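PDB 4MR0: plasmin and fibronectin-binding protein A from Streptococcus pneumoniae, which acts as a fibronectin-dependent adhesin and invasin on the bacterial surface, binding human fibronectin, plasmin, plasminogen and serum albumin. Local coordinates for residues I305-L310 with V329-S334; L116-Y121 with G156-K161. All coordinates share one frame; numbering follows the deposited sequence.

Contact 1 of 2, residues I305-L310 with V329-S334. With MN (manganese (II) ion), chain G.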
loop_
_atom_site.group_PDB
_atom_site.type_symbol
_atom_site.label_atom_id
_atom_site.label_comp_id
_atom_site.label_asym_id
_atom_site.label_seq_id
_atom_site.Cartn_x
_atom_site.Cartn_y
_atom_site.Cartn_z
ATOM N N ILE A 305 1.617 -2.630 3.481
ATOM C CA ILE A 305 0.536 -2.119 4.309
ATOM C C ILE A 305 -0.735 -2.333 3.503
ATOM O O ILE A 305 -0.985 -1.640 2.515
ATOM C CB ILE A 305 0.667 -0.618 4.625
ATOM C CG1 ILE A 305 1.935 -0.360 5.448
ATOM C CG2 ILE A 305 -0.557 -0.159 5.419
ATOM C CD1 ILE A 305 2.161 1.116 5.776
ATOM N N GLN A 306 -1.522 -3.316 3.911
ATOM C CA GLN A 306 -2.767 -3.620 3.231
ATOM C C GLN A 306 -3.914 -3.013 4.028
ATOM O O GLN A 306 -3.964 -3.128 5.253
ATOM C CB GLN A 306 -2.941 -5.142 3.116
ATOM C CG GLN A 306 -4.238 -5.583 2.447
ATOM C CD GLN A 306 -4.350 -7.093 2.357
ATOM O OE1 GLN A 306 -3.976 -7.807 3.286
ATOM N NE2 GLN A 306 -4.874 -7.586 1.240
ATOM N N ILE A 307 -4.820 -2.351 3.322
ATOM C CA ILE A 307 -5.987 -1.724 3.926
ATOM C C ILE A 307 -7.135 -2.433 3.225
ATOM O O ILE A 307 -7.332 -2.281 2.018
ATOM C CB ILE A 307 -6.008 -0.217 3.625
ATOM C CG1 ILE A 307 -4.724 0.424 4.161
ATOM C CG2 ILE A 307 -7.245 0.429 4.252
ATOM C CD1 ILE A 307 -4.500 1.851 3.666
ATOM N N GLU A 308 -7.910 -3.196 3.982
ATOM C CA GLU A 308 -8.960 -3.987 3.368
ATOM C C GLU A 308 -10.205 -4.119 4.225
ATOM O O GLU A 308 -10.214 -3.741 5.395
ATOM C CB GLU A 308 -8.397 -5.388 3.136
ATOM C CG GLU A 308 -8.123 -6.096 4.476
ATOM C CD GLU A 308 -7.189 -7.283 4.371
ATOM O OE1 GLU A 308 -7.311 -8.065 3.402
ATOM O OE2 GLU A 308 -6.340 -7.445 5.275
ATOM N N PRO A 309 -11.292 -4.633 3.627
ATOM C CA PRO A 309 -12.529 -4.819 4.393
ATOM C C PRO A 309 -12.285 -6.093 5.199
ATOM O O PRO A 309 -11.348 -6.838 4.910
ATOM C CB PRO A 309 -13.599 -4.982 3.309
ATOM C CG PRO A 309 -12.834 -5.543 2.148
ATOM C CD PRO A 309 -11.544 -4.750 2.180
ATOM N N LEU A 310 -13.116 -6.351 6.200
ATOM C CA LEU A 310 -12.921 -7.519 7.047
ATOM C C LEU A 310 -13.667 -8.776 6.591
ATOM O O LEU A 310 -14.875 -8.918 6.817
ATOM C CB LEU A 310 -13.308 -7.155 8.491
ATOM C CG LEU A 310 -13.027 -8.138 9.630
ATOM C CD1 LEU A 310 -11.549 -8.489 9.688
ATOM C CD2 LEU A 310 -13.470 -7.495 10.947
ATOM N N VAL A 329 -8.233 5.906 7.417
ATOM C CA VAL A 329 -6.908 5.324 7.568
ATOM C C VAL A 329 -5.927 6.285 6.913
ATOM O O VAL A 329 -6.130 6.710 5.777
ATOM C CB VAL A 329 -6.805 3.949 6.876
ATOM C CG1 VAL A 329 -5.426 3.342 7.130
ATOM C CG2 VAL A 329 -7.899 3.022 7.393
ATOM N N THR A 330 -4.867 6.634 7.634
ATOM C CA THR A 330 -3.866 7.558 7.115
ATOM C C THR A 330 -2.460 6.992 7.300
ATOM O O THR A 330 -2.070 6.616 8.411
ATOM C CB THR A 330 -3.906 8.940 7.842
ATOM O OG1 THR A 330 -5.197 9.540 7.695
ATOM C CG2 THR A 330 -2.856 9.893 7.244
ATOM N N ILE A 331 -1.723 6.920 6.201
ATOM C CA ILE A 331 -0.340 6.460 6.211
ATOM C C ILE A 331 0.393 7.742 5.837
ATOM O O ILE A 331 0.103 8.325 4.801
ATOM C CB ILE A 331 -0.070 5.394 5.119
ATOM C CG1 ILE A 331 -1.152 4.310 5.157
ATOM C CG2 ILE A 331 1.303 4.756 5.345
ATOM C CD1 ILE A 331 -1.220 3.536 6.468
ATOM N N GLN A 332 1.335 8.189 6.662
ATOM C CA GLN A 332 2.024 9.439 6.352
ATOM C C GLN A 332 3.446 9.538 6.869
ATOM O O GLN A 332 3.817 8.859 7.817
ATOM C CB GLN A 332 1.230 10.612 6.927
ATOM C CG GLN A 332 1.043 10.520 8.438
ATOM C CD GLN A 332 0.390 11.751 9.026
ATOM O OE1 GLN A 332 -0.521 12.331 8.431
ATOM N NE2 GLN A 332 0.846 12.156 10.208
ATOM N N ASN A 333 4.223 10.406 6.227
ATOM C CA ASN A 333 5.608 10.677 6.610
ATOM C C ASN A 333 6.464 9.441 6.821
ATOM O O ASN A 333 7.383 9.445 7.645
ATOM C CB ASN A 333 5.624 11.526 7.886
ATOM C CG ASN A 333 4.642 12.684 7.826
ATOM O OD1 ASN A 333 4.542 13.372 6.811
ATOM N ND2 ASN A 333 3.912 12.904 8.918
ATOM N N SER A 334 6.186 8.388 6.061
ATOM C CA SER A 334 6.937 7.158 6.215
ATOM C C SER A 334 7.777 6.812 5.003
ATOM O O SER A 334 7.520 7.275 3.895
ATOM C CB SER A 334 5.980 6.012 6.551
ATOM O OG SER A 334 5.326 6.273 7.782
HETATM MN MN MN G . -5.265 -9.269 4.387
#
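Gln306 OE1 bonds a manganese ion at 2.2 Å, on the side of strand 306-308 turned away from Ile305 and Ile307, which meet Ile331 and Val329 across the core. Glu308 shares that ion through both carboxylate oxygens, OE2 at 2.3 Å and OE1 at a longer 2.6 Å, a lopsided bidentate grip. Gln271 OE1, from the preceding coil, and Gly314 O, from the loop beyond, complete five oxygen ligands, a set that suits a hard cation. Gln306 reaches it with an extended chain, CG anti to the backbone N (chi1 178°).

On the other side the side chains that meet are all hydrocarbon. Ile305 and Ile331 come tip to tip in a double, reciprocal contact: CD1 of Ile305 lies 3.8 Å from CG2 of Ile331, while CG2 of Ile305 is 3.9 Å from CD1 of Ile331. The reciprocal fit goes with an extended Ile305 (chi2 179°) and an Ile331 whose CD1 is turned back (chi2 -62°). Ile307 meets Val329 in the same head-on manner, Ile307 CD1 being 3.9 Å from Val329 CG1. Beta-branched residues fit here, since they favour strand backbones and offer two branches to a facing wall.

These walls belong to the parallel beta-helix, and Ile364 of the following coil touches both Ile307 and Val329. Strand alternation therefore separates two chemistries: oxygen ligands bind the metal on one side, and apolar contacts without directional bonds join 305-307 to 329-332 on the other.

Contact 2 of 2, residues L116-Y121 with G156-K161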
loop_
_atom_site.group_PDB
_atom_site.type_symbol
_atom_site.label_atom_id
_atom_site.label_comp_id
_atom_site.label_asym_id
_atom_site.label_seq_id
_atom_site.Cartn_x
_atom_site.Cartn_y
_atom_site.Cartn_z
ATOM N N LEU A 116 4.604 0.531 32.792
ATOM C CA LEU A 116 5.108 -0.771 33.206
ATOM C C LEU A 116 6.197 -1.213 32.245
ATOM O O LEU A 116 6.046 -1.070 31.033
ATOM C CB LEU A 116 3.987 -1.815 33.181
ATOM C CG LEU A 116 2.631 -1.440 33.783
ATOM C CD1 LEU A 116 1.656 -2.585 33.544
ATOM C CD2 LEU A 116 2.766 -1.143 35.272
ATOM N N SER A 117 7.293 -1.738 32.780
ATOM C CA SER A 117 8.372 -2.227 31.934
ATOM C C SER A 117 8.122 -3.708 31.694
ATOM O O SER A 117 7.712 -4.423 32.604
ATOM C CB SER A 117 9.725 -2.048 32.621
ATOM O OG SER A 117 10.742 -2.722 31.896
ATOM N N VAL A 118 8.349 -4.174 30.470
ATOM C CA VAL A 118 8.144 -5.587 30.185
ATOM C C VAL A 118 9.135 -6.430 30.987
ATOM O O VAL A 118 8.952 -7.637 31.140
ATOM C CB VAL A 118 8.320 -5.897 28.688
ATOM C CG1 VAL A 118 7.160 -5.296 27.891
ATOM C CG2 VAL A 118 9.648 -5.340 28.197
ATOM N N LYS A 119 10.186 -5.786 31.494
ATOM C CA LYS A 119 11.198 -6.479 32.296
ATOM C C LYS A 119 10.594 -6.843 33.650
ATOM O O LYS A 119 11.011 -7.808 34.293
ATOM C CB LYS A 119 12.425 -5.581 32.506
ATOM C CG LYS A 119 13.043 -5.055 31.217
ATOM C CD LYS A 119 13.538 -6.182 30.326
ATOM C CE LYS A 119 15.002 -6.510 30.575
ATOM N NZ LYS A 119 15.899 -5.456 30.019
ATOM N N ASP A 120 9.608 -6.056 34.071
ATOM C CA ASP A 120 8.923 -6.282 35.337
ATOM C C ASP A 120 8.259 -7.648 35.371
ATOM O O ASP A 120 7.965 -8.180 36.446
ATOM C CB ASP A 120 7.850 -5.213 35.555
ATOM C CG ASP A 120 8.433 -3.846 35.845
ATOM O OD1 ASP A 120 9.616 -3.614 35.513
ATOM O OD2 ASP A 120 7.697 -2.999 36.397
ATOM N N TYR A 121 8.025 -8.220 34.195
ATOM C CA TYR A 121 7.361 -9.510 34.119
ATOM C C TYR A 121 8.229 -10.657 33.631
ATOM O O TYR A 121 7.718 -11.710 33.243
ATOM C CB TYR A 121 6.101 -9.386 33.259
ATOM C CG TYR A 121 5.188 -8.282 33.737
ATOM C CD1 TYR A 121 5.439 -6.953 33.397
ATOM C CD2 TYR A 121 4.100 -8.558 34.568
ATOM C CE1 TYR A 121 4.629 -5.924 33.872
ATOM C CE2 TYR A 121 3.285 -7.536 35.050
ATOM C CZ TYR A 121 3.557 -6.223 34.697
ATOM O OH TYR A 121 2.765 -5.204 35.168
ATOM N N GLY A 156 17.183 -3.521 23.981
ATOM C CA GLY A 156 17.312 -4.966 23.968
ATOM C C GLY A 156 16.645 -5.616 22.777
ATOM O O GLY A 156 16.102 -4.936 21.909
ATOM N N THR A 157 16.698 -6.942 22.727
ATOM C CA THR A 157 16.072 -7.687 21.642
ATOM C C THR A 157 15.106 -8.664 22.290
ATOM O O THR A 157 15.509 -9.545 23.045
ATOM C CB THR A 157 17.111 -8.444 20.805
ATOM O OG1 THR A 157 18.067 -7.510 20.293
ATOM C CG2 THR A 157 16.445 -9.148 19.637
ATOM N N TYR A 158 13.823 -8.492 21.997
ATOM C CA TYR A 158 12.784 -9.323 22.581
ATOM C C TYR A 158 12.247 -10.370 21.623
ATOM O O TYR A 158 11.445 -10.071 20.745
ATOM C CB TYR A 158 11.657 -8.419 23.066
ATOM C CG TYR A 158 12.149 -7.368 24.033
ATOM C CD1 TYR A 158 12.232 -7.637 25.397
ATOM C CD2 TYR A 158 12.589 -6.125 23.576
ATOM C CE1 TYR A 158 12.741 -6.698 26.286
ATOM C CE2 TYR A 158 13.106 -5.175 24.457
ATOM C CZ TYR A 158 13.178 -5.472 25.811
ATOM O OH TYR A 158 13.685 -4.546 26.687
ATOM N N LEU A 159 12.704 -11.603 21.798
ATOM C CA LEU A 159 12.268 -12.707 20.959
ATOM C C LEU A 159 10.877 -13.176 21.383
ATOM O O LEU A 159 10.587 -13.255 22.578
ATOM C CB LEU A 159 13.245 -13.880 21.098
ATOM C CG LEU A 159 12.816 -15.218 20.490
ATOM C CD1 LEU A 159 12.865 -15.129 18.971
ATOM C CD2 LEU A 159 13.732 -16.337 20.994
ATOM N N VAL A 160 10.011 -13.455 20.409
ATOM C CA VAL A 160 8.679 -13.985 20.712
ATOM C C VAL A 160 8.460 -15.228 19.862
ATOM O O VAL A 160 8.713 -15.219 18.659
ATOM C CB VAL A 160 7.536 -12.964 20.452
ATOM C CG1 VAL A 160 7.674 -11.789 21.409
ATOM C CG2 VAL A 160 7.534 -12.504 18.994
ATOM N N LYS A 161 8.009 -16.306 20.490
ATOM C CA LYS A 161 7.788 -17.547 19.761
ATOM C C LYS A 161 6.323 -17.806 19.431
ATOM O O LYS A 161 5.976 -18.850 18.867
ATOM C CB LYS A 161 8.375 -18.730 20.530
ATOM C CG LYS A 161 9.898 -18.698 20.606
ATOM C CD LYS A 161 10.443 -20.082 20.912
ATOM C CE LYS A 161 11.952 -20.080 21.029
ATOM N NZ LYS A 161 12.465 -21.477 21.172
#
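Val118 meets the Tyr158 ring obliquely, neither over its face nor at its edge, with CG2 3.9 Å from CE1. With CG1 of the valine anti to the carbonyl carbon (chi1 -70°), CG2 falls between the backbone N and the carbonyl carbon, where it meets the ring, while the first side-chain bond of Tyr158 heads toward 116-121. Lys119 comes to the same ring differently. Its chain runs at about a right angle to the tyrosine and presents methylene CD at the ring edge, 4.0 Å from Tyr158 OH. Three successive bends in the lysine, beginning at chi2 (-61°), fold the aliphatic part back against the phenol. The hydroxyl itself hydrogen-bonds to Pro154 O, and Phe153 makes an edge-to-face contact with the ring. Tyrosine suits the place because its ring packs among apolar neighbours while its OH serves a backbone carbonyl.

This is the N-terminal end of the pectate lyase-like beta-helix, where strand 116-117 pairs with 150-153 and strand 156-160 pairs in parallel with 178-182. Helix 132-143 touches both segments, through Tyr121 on Ala138 and Val160 on Ile135.

The short 3-10 turn holding Val118 and Lys119 is fixed by Ser117, whose OG accepts from Lys119 N at 3.1 Å (154° at the hydrogen) in an ST turn. Asp120 N bonds back to Ser117 O at 2.9 Å.

Following the chain from its N terminus, contact 2 comes first: residues 116-121 lead through helix 132-143 and strand 150-153 before 156-161 returns, closing a 34-residue excursion. The chain then winds through further coils until contact 1, where 305-310 and 329-334 bracket 18 residues that are mostly loop and include the metal ligand Gly314. The two closures are in series, neither nested nor crossed, and their centres lie about 27 Å apart. Contact 2 ties the opening turn to the first coil at one end of the beta-helix; contact 1 joins facing walls of a coil near the middle of the chain.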